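Uncharacterized conserved protein (Vibrio parahaemolyticus, PDB 3MUQ) is of unknown function but has a periplasmic binding protein domain and probably binds a small ligand outside the cytoplasm. Local coordinates at residues A41-G44 against K45-M49; L202-P205 against E206-P209. One frame throughout, in Å; residues are numbered along the deposited sequence.

Contact 1: residues A41-G44 against K45-M49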
loop_
_atom_site.group_PDB
_atom_site.type_symbol
_atom_site.label_atom_id
_atom_site.label_comp_id
_atom_site.label_asym_id
_atom_site.label_seq_id
_atom_site.Cartn_x
_atom_site.Cartn_y
_atom_site.Cartn_z
ATOM N N ALA A 41 -4.958 -22.682 -0.524
ATOM C CA ALA A 41 -5.864 -23.452 0.310
ATOM C C ALA A 41 -6.768 -22.496 1.078
ATOM O O ALA A 41 -6.777 -21.291 0.820
ATOM C CB ALA A 41 -5.074 -24.348 1.279
ATOM N N GLY A 42 -7.535 -23.034 2.019
ATOM C CA GLY A 42 -8.330 -22.204 2.902
ATOM C C GLY A 42 -7.419 -21.413 3.819
ATOM O O GLY A 42 -6.237 -21.724 3.954
ATOM N N THR A 43 -7.970 -20.383 4.445
ATOM C CA THR A 43 -7.196 -19.499 5.310
ATOM C C THR A 43 -6.543 -20.236 6.473
ATOM O O THR A 43 -5.345 -20.089 6.704
ATOM C CB THR A 43 -8.069 -18.377 5.858
ATOM O OG1 THR A 43 -8.462 -17.540 4.768
ATOM C CG2 THR A 43 -7.291 -17.539 6.882
ATOM N N GLY A 44 -7.329 -21.026 7.206
ATOM C CA GLY A 44 -6.785 -21.776 8.327
ATOM C C GLY A 44 -5.664 -22.716 7.890
ATOM O O GLY A 44 -4.681 -22.906 8.614
ATOM N N LYS A 45 -5.810 -23.308 6.701
ATOM C CA LYS A 45 -4.823 -24.270 6.206
ATOM C C LYS A 45 -3.546 -23.556 5.747
ATOM O O LYS A 45 -2.431 -23.970 6.083
ATOM C CB LYS A 45 -5.416 -25.123 5.078
ATOM C CG LYS A 45 -4.402 -25.978 4.327
ATOM C CD LYS A 45 -3.704 -27.005 5.213
ATOM C CE LYS A 45 -4.313 -28.393 5.055
ATOM N NZ LYS A 45 -5.317 -28.727 6.099
ATOM N N ALA A 46 -3.711 -22.480 4.983
ATOM C CA ALA A 46 -2.571 -21.657 4.607
ATOM C C ALA A 46 -1.756 -21.278 5.853
ATOM O O ALA A 46 -0.539 -21.463 5.886
ATOM C CB ALA A 46 -3.041 -20.392 3.873
ATOM N N LEU A 47 -2.414 -20.750 6.880
ATOM C CA LEU A 47 -1.691 -20.338 8.095
ATOM C C LEU A 47 -1.080 -21.536 8.837
ATOM O O LEU A 47 0.036 -21.469 9.378
ATOM C CB LEU A 47 -2.603 -19.514 9.017
ATOM C CG LEU A 47 -3.030 -18.131 8.457
ATOM C CD1 LEU A 47 -3.965 -17.421 9.397
ATOM C CD2 LEU A 47 -1.825 -17.251 8.171
ATOM N N LYS A 48 -1.815 -22.638 8.860
ATOM C CA LYS A 48 -1.307 -23.874 9.463
ATOM C C LYS A 48 -0.029 -24.355 8.769
ATOM O O LYS A 48 0.901 -24.856 9.412
ATOM C CB LYS A 48 -2.372 -24.973 9.404
ATOM C CG LYS A 48 -2.005 -26.266 10.138
ATOM C CD LYS A 48 -2.027 -26.104 11.650
ATOM C CE LYS A 48 -1.119 -27.141 12.292
ATOM N NZ LYS A 48 -1.449 -27.469 13.713
HETATM N N MSE A 49 0.009 -24.239 7.451
HETATM C CA MSE A 49 1.208 -24.639 6.743
HETATM C C MSE A 49 2.393 -23.744 7.157
HETATM O O MSE A 49 3.538 -24.207 7.243
HETATM C CB MSE A 49 0.954 -24.575 5.235
HETATM C CG MSE A 49 0.061 -25.726 4.702
HETATM SE SE MSE A 49 -0.015 -25.702 2.737
HETATM C CE MSE A 49 -1.124 -24.123 2.467
#
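Lys45 holds its CG anti to the backbone N (chi1 169°), and this lays the first part of the side chain alongside the methyl of Ala41. Lys45 CG lies 3.5 Å from Ala41 CB. Beyond CG the lysine chain bends repeatedly, and NZ turns off from the 41-44 segment. Met49, a selenomethionine, comes to the same methyl by another route. Its CG is anti to the carbonyl carbon (chi1 -74°). The bend at the last torsion then brings the terminal methyl CE to 4.1 Å from Ala41 CB. Ala41 thus meets two side chains that leave successive turns of the helix.

A further apolar contact joins Thr43 and Leu47, which run side by side. Thr43 CG2 is 4.2 Å from Leu47 CD1. Leu47 CG also rests 3.5 Å from the carbonyl oxygen Thr43 O.

The backbone opens the helix, with Gly42 as N-cap. Ala46 N gives a nearly straight bond to Gly42 O at 2.8 Å (N-H...O 175°). Leu47 N to Thr43 O follows at 3.0 Å, then Lys48 N to Gly44 O at 2.9 Å. The last of these is more bent, and its donor is tilted further from the carbonyl plane. Gly42 has no side chain with which to cap the first N-H groups.

Ala46 and Met49 pack on Ala10 of strand 6-12. Leu47 is buried against Val58, Thr60, Ala65 and Phe69. This is the strand-to-helix turn of a beta-alpha-beta crossover: strand 35-41 leads into helix 43-51, which covers strand 6-12 and leads on to parallel strand 57-60. In periplasmic binding proteins helix N-termini commonly face the ligand cleft, and this one may do likewise.

Contact 2: residues L202-P205 against E206-P209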
loop_
_atom_site.group_PDB
_atom_site.type_symbol
_atom_site.label_atom_id
_atom_site.label_comp_id
_atom_site.label_asym_id
_atom_site.label_seq_id
_atom_site.Cartn_x
_atom_site.Cartn_y
_atom_site.Cartn_z
ATOM N N LEU A 202 6.045 -13.461 6.929
ATOM C CA LEU A 202 7.137 -14.411 6.813
ATOM C C LEU A 202 7.053 -15.489 7.885
ATOM O O LEU A 202 6.746 -15.202 9.040
ATOM C CB LEU A 202 8.458 -13.678 6.979
ATOM C CG LEU A 202 8.629 -12.485 6.046
ATOM C CD1 LEU A 202 10.003 -11.845 6.295
ATOM C CD2 LEU A 202 8.464 -12.930 4.597
ATOM N N VAL A 203 7.367 -16.723 7.514
ATOM C CA VAL A 203 7.482 -17.770 8.513
ATOM C C VAL A 203 8.689 -17.476 9.406
ATOM O O VAL A 203 9.767 -17.129 8.921
ATOM C CB VAL A 203 7.555 -19.166 7.869
ATOM C CG1 VAL A 203 7.902 -20.233 8.919
ATOM C CG2 VAL A 203 6.217 -19.469 7.116
ATOM N N ASN A 204 8.495 -17.585 10.715
ATOM C CA ASN A 204 9.537 -17.218 11.668
ATOM C C ASN A 204 10.805 -18.079 11.517
ATOM O O ASN A 204 10.778 -19.275 11.784
ATOM C CB ASN A 204 8.979 -17.337 13.077
ATOM C CG ASN A 204 9.948 -16.832 14.136
ATOM O OD1 ASN A 204 11.140 -16.622 13.873
ATOM N ND2 ASN A 204 9.433 -16.627 15.343
ATOM N N PRO A 205 11.925 -17.470 11.096
ATOM C CA PRO A 205 13.132 -18.274 10.839
ATOM C C PRO A 205 13.726 -18.834 12.126
ATOM O O PRO A 205 14.534 -19.751 12.085
ATOM C CB PRO A 205 14.096 -17.263 10.214
ATOM C CG PRO A 205 13.676 -15.953 10.783
ATOM C CD PRO A 205 12.163 -16.038 10.855
ATOM N N GLU A 206 13.319 -18.269 13.254
ATOM C CA GLU A 206 13.682 -18.789 14.562
ATOM C C GLU A 206 13.036 -20.147 14.747
ATOM O O GLU A 206 13.645 -21.061 15.296
ATOM C CB GLU A 206 13.135 -17.861 15.643
ATOM C CG GLU A 206 14.150 -17.209 16.547
ATOM C CD GLU A 206 13.473 -16.496 17.713
ATOM O OE1 GLU A 206 12.224 -16.574 17.820
ATOM O OE2 GLU A 206 14.185 -15.858 18.520
ATOM N N ARG A 207 11.778 -20.263 14.320
ATOM C CA ARG A 207 11.065 -21.528 14.401
ATOM C C ARG A 207 11.582 -22.495 13.350
ATOM O O ARG A 207 11.612 -23.702 13.585
ATOM C CB ARG A 207 9.559 -21.337 14.214
ATOM C CG ARG A 207 8.844 -20.881 15.442
ATOM C CD ARG A 207 7.369 -20.587 15.171
ATOM N NE ARG A 207 6.603 -21.757 14.743
ATOM C CZ ARG A 207 6.177 -22.711 15.568
ATOM N NH1 ARG A 207 6.452 -22.650 16.866
ATOM N NH2 ARG A 207 5.481 -23.727 15.101
ATOM N N TYR A 208 11.980 -21.966 12.190
ATOM C CA TYR A 208 12.416 -22.820 11.083
ATOM C C TYR A 208 13.656 -22.271 10.405
ATOM O O TYR A 208 13.568 -21.589 9.392
ATOM C CB TYR A 208 11.285 -23.003 10.063
ATOM C CG TYR A 208 10.103 -23.695 10.683
ATOM C CD1 TYR A 208 10.125 -25.073 10.910
ATOM C CD2 TYR A 208 8.988 -22.972 11.097
ATOM C CE1 TYR A 208 9.061 -25.711 11.508
ATOM C CE2 TYR A 208 7.921 -23.598 11.685
ATOM C CZ TYR A 208 7.964 -24.966 11.901
ATOM O OH TYR A 208 6.899 -25.585 12.499
ATOM N N PRO A 209 14.827 -22.581 10.967
ATOM C CA PRO A 209 16.101 -22.152 10.381
ATOM C C PRO A 209 16.303 -22.820 9.026
ATOM O O PRO A 209 17.237 -22.489 8.293
ATOM C CB PRO A 209 17.142 -22.674 11.382
ATOM C CG PRO A 209 16.357 -22.978 12.651
ATOM C CD PRO A 209 15.015 -23.418 12.161
#
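Asn204 reaches forward along the chain to take the backbone N-H of Glu206. Glu206 N lies 2.8 Å from Asn204 OD1. The donor stands above the plane of the side-chain amide, 42° out of it, and so misses the lone-pair direction. Asn204 CG is anti to the backbone N (chi1 -174°), which carries OD1 forward over the turn. With Pro205 in the middle, this is an Asx-Pro turn.

The two side chains then run together. The Asn204 amide and the Glu206 carboxylate lie in planes 20° apart, with ND2 of the asparagine 3.7 Å from OE1 of the glutamate.

The main-chain oxygen of Asn204 has a separate task. It accepts Tyr208 N at 3.0 Å, with the donor in the carbonyl plane. Arg207 N, 2.9 Å from the same Asn204 O, adds a weak, strongly bent bond. The chain is thereby wound into a single helical turn. The ring of Pro209 lies beyond the carbonyl oxygen of Pro205, with Pro209 CG 3.7 Å from Pro205 O. The Tyr208 ring meets Val203 obliquely, with CD2 3.7 Å from Val203 CG1.

Partners outside hold the ends of these groups. Asn204 ND2 donates to Gly73 O, which fixes the rotation of the amide. Tyr208 OH and Arg207 NH2 both hydrogen-bond to Glu51 O, at the end of helix 43-51.

The turn ends strand 195-203 on its way to helix 213-224. Backbone bonds tie Leu202 to Val76, Val203 to Asp56 and Asn204 to Tyr74. Leu202 and Pro205 pack on Tyr213 of helix 213-224, and both also touch Val76 of strand 75-76.

Contact 1 starts a helix and contact 2 ends a strand. Their centres are 17 Å apart. Their nearest atoms are about 5 Å apart, so they do not touch directly. Glu51 joins them. It closes the helix begun in contact 1, and its backbone oxygen receives the polar ends of Tyr208 and Arg207 from contact 2. Outside both contacts, Glu51 OE2 stands in a long, weak ion pair with Lys48 NZ. Strand 57-60 is a second tie: it packs on Leu47 and pairs antiparallel with strand 195-203. Contact 2 lies further out, about 27 Å from the chain centre against 17 Å between that centre and contact 1.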